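Local atomic coordinates of beta-lactamase-related domain-containing protein (Bacteroides dorei DSM 17855, PDB entry 5TGF), a protein that is of unknown function but probably acts as a serine hydrolase of the beta-lactamase clan and binds calcium. Residues G69-R74 with V161-E166; A116-N121 with V129-S134; S18-K23 with G304-H309. All blocks are in the same frame, centred on the assembly; numbering follows the deposited sequence.

Contact 1: G69-R74 with V161-E166; sequences GAVVDR and VAMGKE
Val71 and Met163 meet across this contact without a flat group between them; the planar group nearby is the guanidinium of Arg74, whose edge is turned back on its own helix. Its NH1 donates to Ala70 O at 3.1 Å, and the oxygen lies close to the guanidinium plane. Seen from the acceptor the approach is less regular, since the donor stands 36° out of the carbonyl plane and misses both lone pairs. No hydrogen bond crosses to 161-166; the touching atoms are aliphatic, with the selenium at their margin.

The central element is Val71, pointing from helix 60-74 toward the end of helix 150-163. Its two methyls straddle CG of Met163, a selenomethionine: CG1 and CG2 of Val71 each lie 3.6 Å from this Met163 CG. CG1, anti to the backbone N (chi1 174°), also reaches CB of Ala162 at 3.9 Å, so one branch bridges two neighbouring residues. In Met163 the bend at chi2 folds SE back to 4.2 Å from Val71 CG1, and the further bend at chi3 turns only the terminal CE. Just beyond it the helix ends, Gly164 taking up a positive phi.

Leu174 of helix 167-179 also touches Val71, while Leu170 of that helix touches Met163. Beside the pair lie Thr75 and Leu77 of the following loop, which with Val72 form a calcium site, vacant in this chain of the model; Met163 touches Thr75 and Val71 touches Leu77. The chemistry is therefore dispersive: the direct contact between the two segments rests on the fit of methyl against methylene, and this apolar fit borders the calcium-site residues.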
loop_
_atom_site.group_PDB
_atom_site.type_symbol
_atom_site.label_atom_id
_atom_site.label_comp_id
_atom_site.label_asym_id
_atom_site.label_seq_id
_atom_site.Cartn_x
_atom_site.Cartn_y
_atom_site.Cartn_z
ATOM N N GLY A 69 -4.564 11.523 1.806
ATOM C CA GLY A 69 -5.746 11.717 2.632
ATOM C C GLY A 69 -5.580 12.836 3.685
ATOM O O GLY A 69 -6.532 13.575 3.979
ATOM N N ALA A 70 -4.412 12.964 4.271
ATOM C CA ALA A 70 -4.177 14.041 5.254
ATOM C C ALA A 70 -4.183 15.443 4.588
ATOM O O ALA A 70 -4.622 16.444 5.182
ATOM C CB ALA A 70 -2.896 13.795 6.019
ATOM N N VAL A 71 -3.774 15.493 3.333
ATOM C CA VAL A 71 -3.850 16.712 2.550
ATOM C C VAL A 71 -5.291 17.018 2.172
ATOM O O VAL A 71 -5.747 18.169 2.283
ATOM C CB VAL A 71 -2.937 16.616 1.293
ATOM C CG1 VAL A 71 -3.120 17.810 0.381
ATOM C CG2 VAL A 71 -1.490 16.471 1.724
ATOM N N VAL A 72 -6.039 16.000 1.754
ATOM C CA VAL A 72 -7.452 16.168 1.462
ATOM C C VAL A 72 -8.203 16.713 2.689
ATOM O O VAL A 72 -9.091 17.532 2.541
ATOM C CB VAL A 72 -8.081 14.863 0.975
ATOM C CG1 VAL A 72 -9.611 14.884 1.062
ATOM C CG2 VAL A 72 -7.592 14.560 -0.442
ATOM N N ASP A 73 -7.842 16.236 3.863
ATOM C CA ASP A 73 -8.452 16.700 5.103
ATOM C C ASP A 73 -8.197 18.206 5.381
ATOM O O ASP A 73 -9.006 18.842 6.044
ATOM C CB ASP A 73 -7.964 15.851 6.288
ATOM C CG ASP A 73 -8.586 14.444 6.320
ATOM O OD1 ASP A 73 -9.505 14.154 5.523
ATOM O OD2 ASP A 73 -8.131 13.604 7.129
ATOM N N ARG A 74 -7.070 18.732 4.919
ATOM C CA ARG A 74 -6.573 20.089 5.274
ATOM C C ARG A 74 -6.734 21.167 4.175
ATOM O O ARG A 74 -6.379 22.322 4.402
ATOM C CB ARG A 74 -5.083 20.027 5.608
ATOM C CG ARG A 74 -4.759 19.442 6.953
ATOM C CD ARG A 74 -3.273 19.133 7.031
ATOM N NE ARG A 74 -2.869 18.699 8.360
ATOM C CZ ARG A 74 -3.163 17.524 8.884
ATOM N NH1 ARG A 74 -3.854 16.619 8.196
ATOM N NH2 ARG A 74 -2.740 17.238 10.102
ATOM N N VAL A 161 1.128 20.276 -4.716
ATOM C CA VAL A 161 0.618 21.572 -5.131
ATOM C C VAL A 161 -0.399 22.131 -4.129
ATOM O O VAL A 161 -0.356 23.301 -3.791
ATOM C CB VAL A 161 0.076 21.501 -6.571
ATOM C CG1 VAL A 161 -0.670 22.778 -6.971
ATOM C CG2 VAL A 161 1.234 21.252 -7.507
ATOM N N ALA A 162 -1.238 21.276 -3.576
ATOM C CA ALA A 162 -2.260 21.736 -2.639
ATOM C C ALA A 162 -1.654 22.244 -1.335
ATOM O O ALA A 162 -2.194 23.190 -0.718
ATOM C CB ALA A 162 -3.262 20.623 -2.385
HETATM N N MSE A 163 -0.514 21.676 -0.935
HETATM C CA MSE A 163 0.165 22.078 0.284
HETATM C C MSE A 163 1.310 23.051 0.097
HETATM O O MSE A 163 1.864 23.544 1.080
HETATM C CB MSE A 163 0.762 20.848 0.980
HETATM C CG MSE A 163 -0.290 19.841 1.399
HETATM SE SE MSE A 163 -1.307 20.584 2.917
HETATM C CE MSE A 163 0.066 20.500 4.310
ATOM N N GLY A 164 1.769 23.230 -1.132
ATOM C CA GLY A 164 2.999 23.990 -1.378
ATOM C C GLY A 164 4.250 23.377 -0.784
ATOM O O GLY A 164 5.169 24.098 -0.386
ATOM N N LYS A 165 4.337 22.043 -0.800
ATOM C CA LYS A 165 5.406 21.339 -0.090
ATOM C C LYS A 165 5.618 19.957 -0.757
ATOM O O LYS A 165 4.665 19.343 -1.199
ATOM C CB LYS A 165 4.999 21.133 1.372
ATOM C CG LYS A 165 6.130 20.930 2.337
ATOM C CD LYS A 165 5.624 20.991 3.794
ATOM C CE LYS A 165 6.693 20.415 4.719
ATOM N NZ LYS A 165 6.370 20.496 6.176
ATOM N N GLU A 166 6.848 19.479 -0.779
ATOM C CA GLU A 166 7.139 18.223 -1.478
ATOM C C GLU A 166 6.667 17.005 -0.659
ATOM O O GLU A 166 6.436 17.094 0.556
ATOM C CB GLU A 166 8.621 18.134 -1.833
ATOM C CG GLU A 166 9.010 19.014 -3.023
ATOM C CD GLU A 166 10.287 18.553 -3.689
ATOM O OE1 GLU A 166 11.354 18.768 -3.105
ATOM O OE2 GLU A 166 10.229 17.888 -4.748
#

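Contact 2: A116-N121 with V129-S134; sequences APRVDN and VTEILS
Arg118 and Glu131 supply the ionic part of this contact, reaching from opposite directions to join the loop that precedes helix 125-133 to the helix itself. The arginine uses its side edge, NE together with NH2, and places one nitrogen on each carboxylate oxygen. NE meets Glu131 OE2 at 3.2 Å along a nearly straight bond of 177°, using the syn lone pair and staying in the guanidinium plane. NH2 is closer, 2.9 Å from Glu131 OE1, but more bent; it comes to the syn side from out of the carboxylate plane, consistent with the 24° between the two planes. Arg118 is bent at chi2 and chi3, bringing its edge round to an acid held out by CG anti to the backbone N (chi1 180°).

Further hydrogen bonds fix the surroundings. Glu131 OE1 has a second partner in Tyr122 OH, and Asp120 OD1 accepts from Tyr122 N, so Tyr122 connects both acids. Asp120 OD2 has a weak hydrogen bond with Gln153 NE2. Glu131 O receives Ser134 OG at 2.7 Å as well as Ser134 N, so this carbonyl oxygen has two donors from one residue.

A loose van der Waals approach brings the methyl Ile132 CD1 to 4.2 Å from the carboxylate oxygen Asp120 OD2. Ile132 packs on Ile154 of helix 150-163, with Gln153 alongside.

The guanidinium probably compensates the charge of Glu131, and the hydrogen bond with Tyr122 OH should help stabilise the carboxylate: a partly buried loop-to-helix link whose exposed side carries the salt bridge.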
loop_
_atom_site.group_PDB
_atom_site.type_symbol
_atom_site.label_atom_id
_atom_site.label_comp_id
_atom_site.label_asym_id
_atom_site.label_seq_id
_atom_site.Cartn_x
_atom_site.Cartn_y
_atom_site.Cartn_z
ATOM N N ALA A 116 10.354 0.771 -21.507
ATOM C CA ALA A 116 11.706 0.252 -21.386
ATOM C C ALA A 116 12.630 0.925 -22.427
ATOM O O ALA A 116 12.181 1.313 -23.504
ATOM C CB ALA A 116 11.686 -1.266 -21.548
ATOM N N PRO A 117 13.884 1.214 -22.047
ATOM C CA PRO A 117 14.542 0.777 -20.831
ATOM C C PRO A 117 14.485 1.806 -19.696
ATOM O O PRO A 117 15.186 1.628 -18.689
ATOM C CB PRO A 117 15.994 0.593 -21.286
ATOM C CG PRO A 117 16.186 1.642 -22.327
ATOM C CD PRO A 117 14.846 1.787 -23.016
ATOM N N ARG A 118 13.673 2.844 -19.849
ATOM C CA ARG A 118 13.562 3.924 -18.859
ATOM C C ARG A 118 12.914 3.369 -17.564
ATOM O O ARG A 118 12.081 2.445 -17.613
ATOM C CB ARG A 118 12.734 5.093 -19.399
ATOM C CG ARG A 118 13.493 6.150 -20.228
ATOM C CD ARG A 118 14.252 7.209 -19.368
ATOM N NE ARG A 118 13.459 7.914 -18.329
ATOM C CZ ARG A 118 13.790 8.043 -17.024
ATOM N NH1 ARG A 118 14.914 7.539 -16.530
ATOM N NH2 ARG A 118 12.988 8.693 -16.181
ATOM N N VAL A 119 13.325 3.898 -16.419
ATOM C CA VAL A 119 12.694 3.567 -15.136
ATOM C C VAL A 119 12.459 4.862 -14.342
ATOM O O VAL A 119 13.365 5.688 -14.234
ATOM C CB VAL A 119 13.598 2.686 -14.277
ATOM C CG1 VAL A 119 12.858 2.270 -13.002
ATOM C CG2 VAL A 119 14.052 1.455 -15.054
ATOM N N ASP A 120 11.252 5.079 -13.849
ATOM C CA ASP A 120 10.972 6.272 -13.004
ATOM C C ASP A 120 11.586 6.070 -11.625
ATOM O O ASP A 120 11.041 5.296 -10.838
ATOM C CB ASP A 120 9.455 6.501 -12.839
ATOM C CG ASP A 120 9.119 7.692 -11.916
ATOM O OD1 ASP A 120 9.974 8.064 -11.072
ATOM O OD2 ASP A 120 7.985 8.258 -12.013
ATOM N N ASN A 121 12.766 6.673 -11.405
ATOM C CA ASN A 121 13.451 6.702 -10.105
ATOM C C ASN A 121 13.528 8.157 -9.586
ATOM O O ASN A 121 14.379 8.483 -8.756
ATOM C CB ASN A 121 14.881 6.140 -10.222
ATOM C CG ASN A 121 14.912 4.655 -10.517
ATOM O OD1 ASN A 121 14.110 3.898 -9.989
ATOM N ND2 ASN A 121 15.874 4.227 -11.323
ATOM N N VAL A 129 6.280 13.904 -13.177
ATOM C CA VAL A 129 4.985 14.115 -13.805
ATOM C C VAL A 129 5.085 14.741 -15.208
ATOM O O VAL A 129 4.272 14.449 -16.073
ATOM C CB VAL A 129 4.064 14.945 -12.882
ATOM C CG1 VAL A 129 2.853 15.425 -13.642
ATOM C CG2 VAL A 129 3.636 14.125 -11.690
ATOM N N THR A 130 6.097 15.570 -15.431
ATOM C CA THR A 130 6.436 16.045 -16.782
ATOM C C THR A 130 6.717 14.908 -17.756
ATOM O O THR A 130 6.231 14.917 -18.887
ATOM C CB THR A 130 7.644 17.002 -16.749
ATOM O OG1 THR A 130 7.333 18.096 -15.883
ATOM C CG2 THR A 130 7.925 17.559 -18.165
ATOM N N GLU A 131 7.469 13.904 -17.333
ATOM C CA GLU A 131 7.702 12.743 -18.202
ATOM C C GLU A 131 6.429 11.908 -18.405
ATOM O O GLU A 131 6.137 11.473 -19.526
ATOM C CB GLU A 131 8.815 11.867 -17.685
ATOM C CG GLU A 131 9.049 10.657 -18.591
ATOM C CD GLU A 131 10.445 10.088 -18.514
ATOM O OE1 GLU A 131 11.194 10.472 -17.575
ATOM O OE2 GLU A 131 10.787 9.240 -19.376
ATOM N N ILE A 132 5.636 11.731 -17.348
ATOM C CA ILE A 132 4.408 10.953 -17.475
ATOM C C ILE A 132 3.402 11.655 -18.416
ATOM O O ILE A 132 2.657 10.995 -19.144
ATOM C CB ILE A 132 3.791 10.662 -16.096
ATOM C CG1 ILE A 132 4.751 9.795 -15.277
ATOM C CG2 ILE A 132 2.396 10.021 -16.238
ATOM C CD1 ILE A 132 4.499 9.909 -13.785
ATOM N N LEU A 133 3.425 12.980 -18.429
ATOM C CA LEU A 133 2.490 13.768 -19.243
ATOM C C LEU A 133 2.623 13.424 -20.732
ATOM O O LEU A 133 1.641 13.430 -21.437
ATOM C CB LEU A 133 2.700 15.269 -19.013
ATOM C CG LEU A 133 1.932 16.247 -19.924
ATOM C CD1 LEU A 133 0.434 16.055 -19.801
ATOM C CD2 LEU A 133 2.316 17.669 -19.601
ATOM N N SER A 134 3.825 13.073 -21.180
ATOM C CA SER A 134 4.091 12.749 -22.590
ATOM C C SER A 134 3.521 11.403 -23.052
ATOM O O SER A 134 3.446 11.162 -24.234
ATOM C CB SER A 134 5.609 12.782 -22.861
ATOM O OG SER A 134 6.251 11.651 -22.263
#

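Contact 3: S18-K23 with G304-H309; sequences SSWMDK and GFFIAH
Trp20 turns the edge of its indole against the face of Phe306, an offset edge-to-face pair between helix 11-22 and strand 302-307. The planes meet at 62°, and the six-membered ring of Trp20 has its centroid 5.5 Å from that of Phe306. Contact is made at one corner of the indole: CZ3 of Trp20 stands above the phenyl ring, shifted toward its rim, 3.9 Å from Phe306 CZ, and CE3 of Trp20 lies equally near that same carbon. Phe306 attains this position because its CG is anti to the backbone N (chi1 170°), which carries the ring away from the strand toward the helix.

Met21, a selenomethionine, approaches the phenylalanine from another side. Its CE comes to the edge of the Phe306 ring, near the ring plane, 4.3 Å from CZ, so the far end of that ring is bordered by indole over a face and by a methyl at the rim.

More of the core closes round this group. Phe320 forms a second edge-to-face pair with Trp20, Leu329 of helix 328-337 touches both Trp20 and Phe306, and Tyr26 touches Trp20 and Met21. The neighbouring strand residue Phe305 stacks instead with Tyr210 of helix 207-218, on the opposite face of the antiparallel sheet.

Helices from the two chain ends thus cover one face of the central sheet, an arrangement familiar from serine beta-lactamases and penicillin-binding proteins. The forces are those between ring C-H groups, a methyl and a pi face: mainly dispersive and weakly electrostatic, in a largely buried, apolar contact.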
loop_
_atom_site.group_PDB
_atom_site.type_symbol
_atom_site.label_atom_id
_atom_site.label_comp_id
_atom_site.label_asym_id
_atom_site.label_seq_id
_atom_site.Cartn_x
_atom_site.Cartn_y
_atom_site.Cartn_z
ATOM N N SER A 18 9.526 -19.795 9.904
ATOM C CA SER A 18 10.823 -20.448 10.100
ATOM C C SER A 18 11.208 -21.275 8.885
ATOM O O SER A 18 12.381 -21.283 8.478
ATOM C CB SER A 18 10.809 -21.317 11.374
ATOM O OG SER A 18 10.613 -20.509 12.515
ATOM N N SER A 19 10.229 -21.952 8.292
ATOM C CA SER A 19 10.484 -22.730 7.086
ATOM C C SER A 19 10.935 -21.846 5.923
ATOM O O SER A 19 11.762 -22.267 5.112
ATOM C CB SER A 19 9.227 -23.515 6.663
ATOM O OG SER A 19 8.314 -22.664 5.976
ATOM N N TRP A 20 10.366 -20.652 5.782
ATOM C CA TRP A 20 10.902 -19.703 4.780
ATOM C C TRP A 20 12.374 -19.326 5.065
ATOM O O TRP A 20 13.173 -19.191 4.152
ATOM C CB TRP A 20 10.093 -18.426 4.688
ATOM C CG TRP A 20 8.639 -18.607 4.327
ATOM C CD1 TRP A 20 8.080 -19.636 3.599
ATOM C CD2 TRP A 20 7.565 -17.715 4.666
ATOM N NE1 TRP A 20 6.713 -19.430 3.476
ATOM C CE2 TRP A 20 6.380 -18.262 4.132
ATOM C CE3 TRP A 20 7.500 -16.484 5.336
ATOM C CZ2 TRP A 20 5.146 -17.609 4.233
ATOM C CZ3 TRP A 20 6.249 -15.858 5.481
ATOM C CH2 TRP A 20 5.089 -16.450 4.977
HETATM N N MSE A 21 12.738 -19.203 6.331
HETATM C CA MSE A 21 14.117 -18.849 6.690
HETATM C C MSE A 21 15.025 -20.054 6.453
HETATM O O MSE A 21 16.114 -19.915 5.901
HETATM C CB MSE A 21 14.219 -18.412 8.155
HETATM C CG MSE A 21 13.223 -17.288 8.523
HETATM SE SE MSE A 21 13.756 -15.612 7.625
HETATM C CE MSE A 21 12.014 -14.723 7.771
ATOM N N ASP A 22 14.559 -21.249 6.810
ATOM C CA ASP A 22 15.353 -22.454 6.615
ATOM C C ASP A 22 15.598 -22.765 5.138
ATOM O O ASP A 22 16.673 -23.257 4.783
ATOM C CB ASP A 22 14.690 -23.653 7.298
ATOM C CG ASP A 22 14.623 -23.503 8.808
ATOM O OD1 ASP A 22 15.397 -22.707 9.370
ATOM O OD2 ASP A 22 13.741 -24.124 9.436
ATOM N N LYS A 23 14.667 -22.389 4.256
ATOM C CA LYS A 23 14.864 -22.593 2.803
ATOM C C LYS A 23 15.618 -21.465 2.120
ATOM O O LYS A 23 15.806 -21.486 0.907
ATOM C CB LYS A 23 13.525 -22.793 2.098
ATOM C CG LYS A 23 12.783 -24.016 2.586
ATOM C CD LYS A 23 11.370 -24.107 2.031
ATOM C CE LYS A 23 10.605 -25.156 2.808
ATOM N NZ LYS A 23 9.161 -25.144 2.474
ATOM N N GLY A 304 -1.642 -6.642 11.677
ATOM C CA GLY A 304 -0.319 -7.202 11.687
ATOM C C GLY A 304 0.567 -6.762 10.531
ATOM O O GLY A 304 0.103 -6.268 9.472
ATOM N N PHE A 305 1.836 -7.095 10.655
ATOM C CA PHE A 305 2.786 -6.751 9.603
ATOM C C PHE A 305 3.901 -7.767 9.646
ATOM O O PHE A 305 4.500 -7.999 10.711
ATOM C CB PHE A 305 3.316 -5.342 9.805
ATOM C CG PHE A 305 4.268 -4.878 8.724
ATOM C CD1 PHE A 305 3.983 -5.116 7.380
ATOM C CD2 PHE A 305 5.340 -4.065 9.034
ATOM C CE1 PHE A 305 4.789 -4.627 6.369
ATOM C CE2 PHE A 305 6.169 -3.583 8.039
ATOM C CZ PHE A 305 5.911 -3.879 6.702
ATOM N N PHE A 306 4.162 -8.403 8.507
ATOM C CA PHE A 306 5.397 -9.170 8.304
ATOM C C PHE A 306 6.314 -8.370 7.378
ATOM O O PHE A 306 5.916 -7.981 6.238
ATOM C CB PHE A 306 5.078 -10.539 7.686
ATOM C CG PHE A 306 6.276 -11.315 7.229
ATOM C CD1 PHE A 306 7.112 -11.965 8.151
ATOM C CD2 PHE A 306 6.544 -11.475 5.883
ATOM C CE1 PHE A 306 8.189 -12.732 7.708
ATOM C CE2 PHE A 306 7.619 -12.211 5.447
ATOM C CZ PHE A 306 8.464 -12.822 6.367
ATOM N N ILE A 307 7.550 -8.136 7.840
ATOM C CA ILE A 307 8.533 -7.376 7.064
ATOM C C ILE A 307 9.746 -8.261 6.741
ATOM O O ILE A 307 10.255 -9.016 7.587
ATOM C CB ILE A 307 8.942 -6.068 7.757
ATOM C CG1 ILE A 307 9.664 -5.135 6.795
ATOM C CG2 ILE A 307 9.762 -6.336 9.009
ATOM C CD1 ILE A 307 9.975 -3.769 7.418
ATOM N N ALA A 308 10.161 -8.208 5.478
ATOM C CA ALA A 308 11.214 -8.997 4.936
ATOM C C ALA A 308 11.420 -8.596 3.475
ATOM O O ALA A 308 10.586 -7.880 2.911
ATOM C CB ALA A 308 10.881 -10.482 5.031
ATOM N N HIS A 309 12.516 -9.056 2.888
ATOM C CA HIS A 309 12.823 -8.788 1.473
ATOM C C HIS A 309 13.390 -10.071 0.869
ATOM O O HIS A 309 14.459 -10.537 1.235
ATOM C CB HIS A 309 13.788 -7.608 1.295
ATOM C CG HIS A 309 13.890 -7.122 -0.123
ATOM N ND1 HIS A 309 14.315 -7.931 -1.163
ATOM C CD2 HIS A 309 13.548 -5.942 -0.689
ATOM C CE1 HIS A 309 14.236 -7.255 -2.302
ATOM N NE2 HIS A 309 13.757 -6.060 -2.043
#

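Contact 3 is the buried member of the set, joining the N-terminal helix to the central sheet, whereas contacts 1 and 2 are partly buried and belong to the helical part of the chain. Contacts 1 and 3 lie on opposite sides of the chain's centre, their centres about 36 Å apart. Contacts 1 and 2 do not touch, yet helix 150-163 concerns both: its end forms half of contact 1, and its earlier turns back contact 2. The chemistry follows location. Aromatic rings, with a selenomethionine methyl, meet at the sheet, aliphatic groups pair the helices beside the calcium-site residues, and an ion pair joins the largely exposed loop to its helix.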